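Local coordinates for putative cytochrome P450 hydroxylase (Chondromyces apiculatus DSM 436, PDB 6GMF), which probably acts as a heme-dependent monooxygenase of the cytochrome P450 family, hydroxylating terpenes with molecular oxygen, at residues 107-119 / 351-364. Numbering follows the deposited sequence.
Sequences EPRIRDIAHELVD and LEAKVMLEVLLARL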
# COMPACT_ATOMS: atom_id res chain seq x y z
N GLU A 107 -11.73 -10.47 -10.82
CA GLU A 107 -12.03 -11.23 -9.62
C GLU A 107 -11.96 -12.75 -9.87
O GLU A 107 -11.47 -13.50 -9.01
CB GLU A 107 -13.38 -10.79 -9.02
CG GLU A 107 -13.81 -11.67 -7.89
CD GLU A 107 -15.02 -11.23 -7.09
OE1 GLU A 107 -15.60 -10.21 -7.44
OE2 GLU A 107 -15.35 -11.91 -6.11
N PRO A 108 -12.50 -13.31 -10.97
CA PRO A 108 -12.37 -14.75 -11.19
C PRO A 108 -10.92 -15.25 -11.22
O PRO A 108 -10.61 -16.29 -10.61
CB PRO A 108 -13.11 -14.98 -12.52
CG PRO A 108 -14.17 -13.86 -12.48
CD PRO A 108 -13.43 -12.66 -11.92
N ARG A 109 -10.05 -14.51 -11.89
CA ARG A 109 -8.62 -14.89 -11.98
C ARG A 109 -7.97 -14.75 -10.60
O ARG A 109 -7.13 -15.53 -10.28
CB ARG A 109 -7.91 -14.00 -12.99
CG ARG A 109 -6.43 -14.31 -13.12
CD ARG A 109 -6.13 -15.77 -13.39
NE ARG A 109 -4.70 -15.97 -13.34
CZ ARG A 109 -4.10 -17.06 -12.92
NH1 ARG A 109 -4.81 -18.11 -12.55
NH2 ARG A 109 -2.79 -17.11 -12.87
N ILE A 110 -8.32 -13.72 -9.87
CA ILE A 110 -7.77 -13.52 -8.51
C ILE A 110 -8.17 -14.70 -7.61
O ILE A 110 -7.36 -15.17 -6.82
CB ILE A 110 -8.17 -12.14 -7.96
CG1 ILE A 110 -7.46 -11.01 -8.72
CG2 ILE A 110 -7.91 -12.06 -6.46
CD1 ILE A 110 -7.97 -9.63 -8.46
N ARG A 111 -9.42 -15.19 -7.73
CA ARG A 111 -9.88 -16.32 -6.93
C ARG A 111 -9.05 -17.56 -7.30
O ARG A 111 -8.64 -18.32 -6.46
CB ARG A 111 -11.40 -16.49 -7.16
CG ARG A 111 -12.10 -17.40 -6.17
CD ARG A 111 -13.61 -17.23 -6.19
NE ARG A 111 -14.04 -15.88 -5.86
CZ ARG A 111 -14.11 -15.37 -4.63
NH1 ARG A 111 -13.78 -16.11 -3.58
NH2 ARG A 111 -14.50 -14.13 -4.45
N ASP A 112 -8.77 -17.71 -8.58
CA ASP A 112 -7.98 -18.87 -9.04
C ASP A 112 -6.57 -18.78 -8.45
O ASP A 112 -6.05 -19.77 -8.08
CB ASP A 112 -7.97 -18.97 -10.56
CG ASP A 112 -9.21 -19.61 -11.14
OD1 ASP A 112 -9.98 -20.18 -10.39
OD2 ASP A 112 -9.38 -19.53 -12.34
N ILE A 113 -6.00 -17.60 -8.45
CA ILE A 113 -4.64 -17.41 -7.90
C ILE A 113 -4.70 -17.73 -6.41
O ILE A 113 -3.85 -18.41 -5.94
CB ILE A 113 -4.16 -15.99 -8.18
CG1 ILE A 113 -3.95 -15.79 -9.68
CG2 ILE A 113 -2.91 -15.66 -7.41
CD1 ILE A 113 -3.70 -14.37 -10.07
N ALA A 114 -5.72 -17.26 -5.73
CA ALA A 114 -5.84 -17.52 -4.28
C ALA A 114 -5.89 -19.03 -4.04
O ALA A 114 -5.22 -19.51 -3.17
CB ALA A 114 -7.04 -16.81 -3.72
N HIS A 115 -6.69 -19.74 -4.82
CA HIS A 115 -6.83 -21.20 -4.63
C HIS A 115 -5.50 -21.90 -4.92
O HIS A 115 -5.18 -22.80 -4.21
CB HIS A 115 -8.04 -21.71 -5.42
CG HIS A 115 -9.33 -21.47 -4.73
ND1 HIS A 115 -9.71 -22.17 -3.62
CD2 HIS A 115 -10.33 -20.60 -4.97
CE1 HIS A 115 -10.88 -21.74 -3.22
NE2 HIS A 115 -11.26 -20.79 -4.02
N GLU A 116 -4.77 -21.46 -5.93
CA GLU A 116 -3.47 -22.09 -6.26
C GLU A 116 -2.49 -21.87 -5.11
O GLU A 116 -1.74 -22.76 -4.79
CB GLU A 116 -2.84 -21.41 -7.45
CG GLU A 116 -3.55 -21.68 -8.73
CD GLU A 116 -2.87 -21.03 -9.92
OE1 GLU A 116 -1.70 -20.67 -9.76
OE2 GLU A 116 -3.54 -20.85 -10.98
N LEU A 117 -2.48 -20.66 -4.56
CA LEU A 117 -1.56 -20.38 -3.44
C LEU A 117 -1.93 -21.28 -2.26
O LEU A 117 -1.04 -21.80 -1.65
CB LEU A 117 -1.62 -18.90 -3.08
CG LEU A 117 -1.05 -17.98 -4.15
CD1 LEU A 117 -1.31 -16.54 -3.81
CD2 LEU A 117 0.44 -18.21 -4.32
N VAL A 118 -3.21 -21.45 -1.99
CA VAL A 118 -3.60 -22.33 -0.85
C VAL A 118 -3.32 -23.78 -1.22
O VAL A 118 -2.93 -24.51 -0.36
CB VAL A 118 -5.03 -22.07 -0.36
CG1 VAL A 118 -5.42 -23.05 0.72
CG2 VAL A 118 -5.13 -20.65 0.17
N ASP A 119 -3.38 -24.15 -2.50
CA ASP A 119 -3.01 -25.53 -2.91
C ASP A 119 -1.56 -25.83 -2.51
O ASP A 119 -1.31 -26.94 -2.19
CB ASP A 119 -3.20 -25.73 -4.41
CG ASP A 119 -4.65 -25.87 -4.82
OD1 ASP A 119 -5.49 -25.96 -3.95
OD2 ASP A 119 -4.92 -25.80 -6.02
N LEU A 351 -10.12 -5.86 -3.28
CA LEU A 351 -10.53 -7.10 -3.96
C LEU A 351 -9.55 -8.25 -3.69
O LEU A 351 -9.94 -9.35 -3.36
CB LEU A 351 -10.60 -6.83 -5.46
CG LEU A 351 -11.05 -8.01 -6.31
CD1 LEU A 351 -12.35 -8.59 -5.76
CD2 LEU A 351 -11.19 -7.59 -7.76
N GLU A 352 -8.23 -7.97 -3.80
CA GLU A 352 -7.23 -9.01 -3.55
C GLU A 352 -7.37 -9.50 -2.11
O GLU A 352 -7.27 -10.69 -1.83
CB GLU A 352 -5.82 -8.47 -3.82
CG GLU A 352 -5.56 -8.21 -5.29
CD GLU A 352 -4.13 -7.86 -5.65
OE1 GLU A 352 -3.22 -8.22 -4.91
OE2 GLU A 352 -3.94 -7.23 -6.70
N ALA A 353 -7.52 -8.53 -1.19
CA ALA A 353 -7.57 -8.89 0.21
C ALA A 353 -8.85 -9.70 0.49
O ALA A 353 -8.80 -10.72 1.22
CB ALA A 353 -7.47 -7.66 1.10
N LYS A 354 -9.97 -9.20 -0.02
CA LYS A 354 -11.26 -9.96 0.20
C LYS A 354 -11.10 -11.39 -0.33
O LYS A 354 -11.41 -12.38 0.38
CB LYS A 354 -12.41 -9.28 -0.51
CG LYS A 354 -13.75 -10.01 -0.40
CD LYS A 354 -14.74 -9.57 -1.43
CE LYS A 354 -14.51 -10.31 -2.73
NZ LYS A 354 -15.70 -10.29 -3.63
N VAL A 355 -10.63 -11.49 -1.57
CA VAL A 355 -10.61 -12.83 -2.17
C VAL A 355 -9.61 -13.72 -1.43
O VAL A 355 -9.93 -14.83 -1.07
CB VAL A 355 -10.35 -12.79 -3.68
CG1 VAL A 355 -10.07 -14.20 -4.21
CG2 VAL A 355 -11.51 -12.15 -4.44
N MET A 356 -8.40 -13.22 -1.12
CA MET A 356 -7.41 -14.06 -0.50
C MET A 356 -7.90 -14.49 0.89
O MET A 356 -7.74 -15.65 1.28
CB MET A 356 -6.06 -13.35 -0.36
CG MET A 356 -4.91 -14.23 -0.02
SD MET A 356 -4.54 -15.41 -1.33
CE MET A 356 -5.10 -16.95 -0.59
N LEU A 357 -8.49 -13.57 1.65
CA LEU A 357 -8.95 -13.93 2.98
C LEU A 357 -10.16 -14.88 2.87
O LEU A 357 -10.26 -15.82 3.67
CB LEU A 357 -9.29 -12.66 3.77
CG LEU A 357 -8.07 -11.85 4.20
CD1 LEU A 357 -8.54 -10.54 4.76
CD2 LEU A 357 -7.21 -12.59 5.22
N GLU A 358 -11.04 -14.69 1.88
CA GLU A 358 -12.19 -15.62 1.68
C GLU A 358 -11.67 -17.05 1.47
O GLU A 358 -12.18 -18.02 2.05
CB GLU A 358 -13.05 -15.26 0.48
CG GLU A 358 -14.09 -14.20 0.74
CD GLU A 358 -14.78 -13.72 -0.54
OE1 GLU A 358 -14.24 -13.96 -1.66
OE2 GLU A 358 -15.84 -13.10 -0.43
N VAL A 359 -10.62 -17.19 0.66
CA VAL A 359 -10.09 -18.50 0.34
C VAL A 359 -9.35 -19.07 1.56
O VAL A 359 -9.49 -20.25 1.91
CB VAL A 359 -9.24 -18.42 -0.93
CG1 VAL A 359 -8.53 -19.73 -1.24
CG2 VAL A 359 -10.11 -17.99 -2.11
N LEU A 360 -8.49 -18.27 2.18
CA LEU A 360 -7.76 -18.77 3.36
C LEU A 360 -8.74 -19.23 4.45
O LEU A 360 -8.56 -20.32 5.05
CB LEU A 360 -6.88 -17.66 3.92
CG LEU A 360 -5.58 -17.40 3.18
CD1 LEU A 360 -5.02 -16.04 3.58
CD2 LEU A 360 -4.56 -18.51 3.46
N LEU A 361 -9.72 -18.38 4.73
CA LEU A 361 -10.62 -18.61 5.84
C LEU A 361 -11.46 -19.85 5.55
O LEU A 361 -11.78 -20.58 6.49
CB LEU A 361 -11.52 -17.39 6.06
CG LEU A 361 -10.86 -16.17 6.69
CD1 LEU A 361 -11.87 -15.11 7.08
CD2 LEU A 361 -10.00 -16.54 7.87
N ALA A 362 -11.87 -20.03 4.28
CA ALA A 362 -12.74 -21.17 3.90
C ALA A 362 -11.95 -22.48 3.95
O ALA A 362 -12.43 -23.48 4.42
CB ALA A 362 -13.32 -20.95 2.54
N ARG A 363 -10.71 -22.47 3.44
CA ARG A 363 -9.98 -23.71 3.25
C ARG A 363 -9.11 -24.09 4.45
O ARG A 363 -8.77 -25.24 4.58
CB ARG A 363 -9.16 -23.60 1.97
CG ARG A 363 -10.06 -23.62 0.75
CD ARG A 363 -9.26 -23.58 -0.52
NE ARG A 363 -8.45 -24.77 -0.70
CZ ARG A 363 -7.48 -24.87 -1.61
NH1 ARG A 363 -7.32 -23.91 -2.51
NH2 ARG A 363 -6.71 -25.94 -1.62
N LEU A 364 -8.70 -23.14 5.29
CA LEU A 364 -7.85 -23.48 6.43
C LEU A 364 -8.74 -23.70 7.65
O LEU A 364 -9.68 -22.93 7.85
CB LEU A 364 -6.85 -22.35 6.71
CG LEU A 364 -5.52 -22.38 5.95
CD1 LEU A 364 -5.69 -22.60 4.47
CD2 LEU A 364 -4.74 -21.10 6.20
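Leu-351 opens the contact by laying CD1 against the side chain of Glu-107 and CD2 against Ile-110 CD1 (3.9 Å). One turn on, Lys-354 bends at chi3 and brings NZ to Glu-107 OE2 from above the carboxylate plane. Glu-107 OE2 also accepts from Arg-111 NH2 (2.9 Å) through its anti lone pair, a shared anion that probably offsets the closeness of the two cations. Val-355 is a knob among Glu-107, Ile-110, Arg-111 and Ala-114; its CG1, anti to the backbone N (chi1 169°), reaches Arg-111 CA at 3.5 Å. Met-356 curls its CE onto Ala-114 CB (3.7 Å). Glu-358 completes the salt-bridge network: its OE1 takes both NH1 and NH2 of Arg-111, in the guanidinium plane. Val-359 enters the next hole, with CG1 over the face of the His-115 ring, 3.8 Å from its centroid. At Arg-363 the guanidinium lies with one face against Val-118 CG1, while NH1 bonds to His-115 O and ND1 and NH2 meets Asp-119 OD1 at 2.6 Å. A leucine in its place would probably leave the Asp-119 carboxylate without its cationic mate and the His-115 ring freer to turn. The axes of 107-119 and 351-363 pass 9.0 Å apart, crossing at -41°, in knobs-into-holes packing. Helix 346-363, which carries the second segment, follows the heme-ligating Cys-343 and is the L helix, paired here with the D helix in the conserved D/E/I/L four-helix core of the P450 fold.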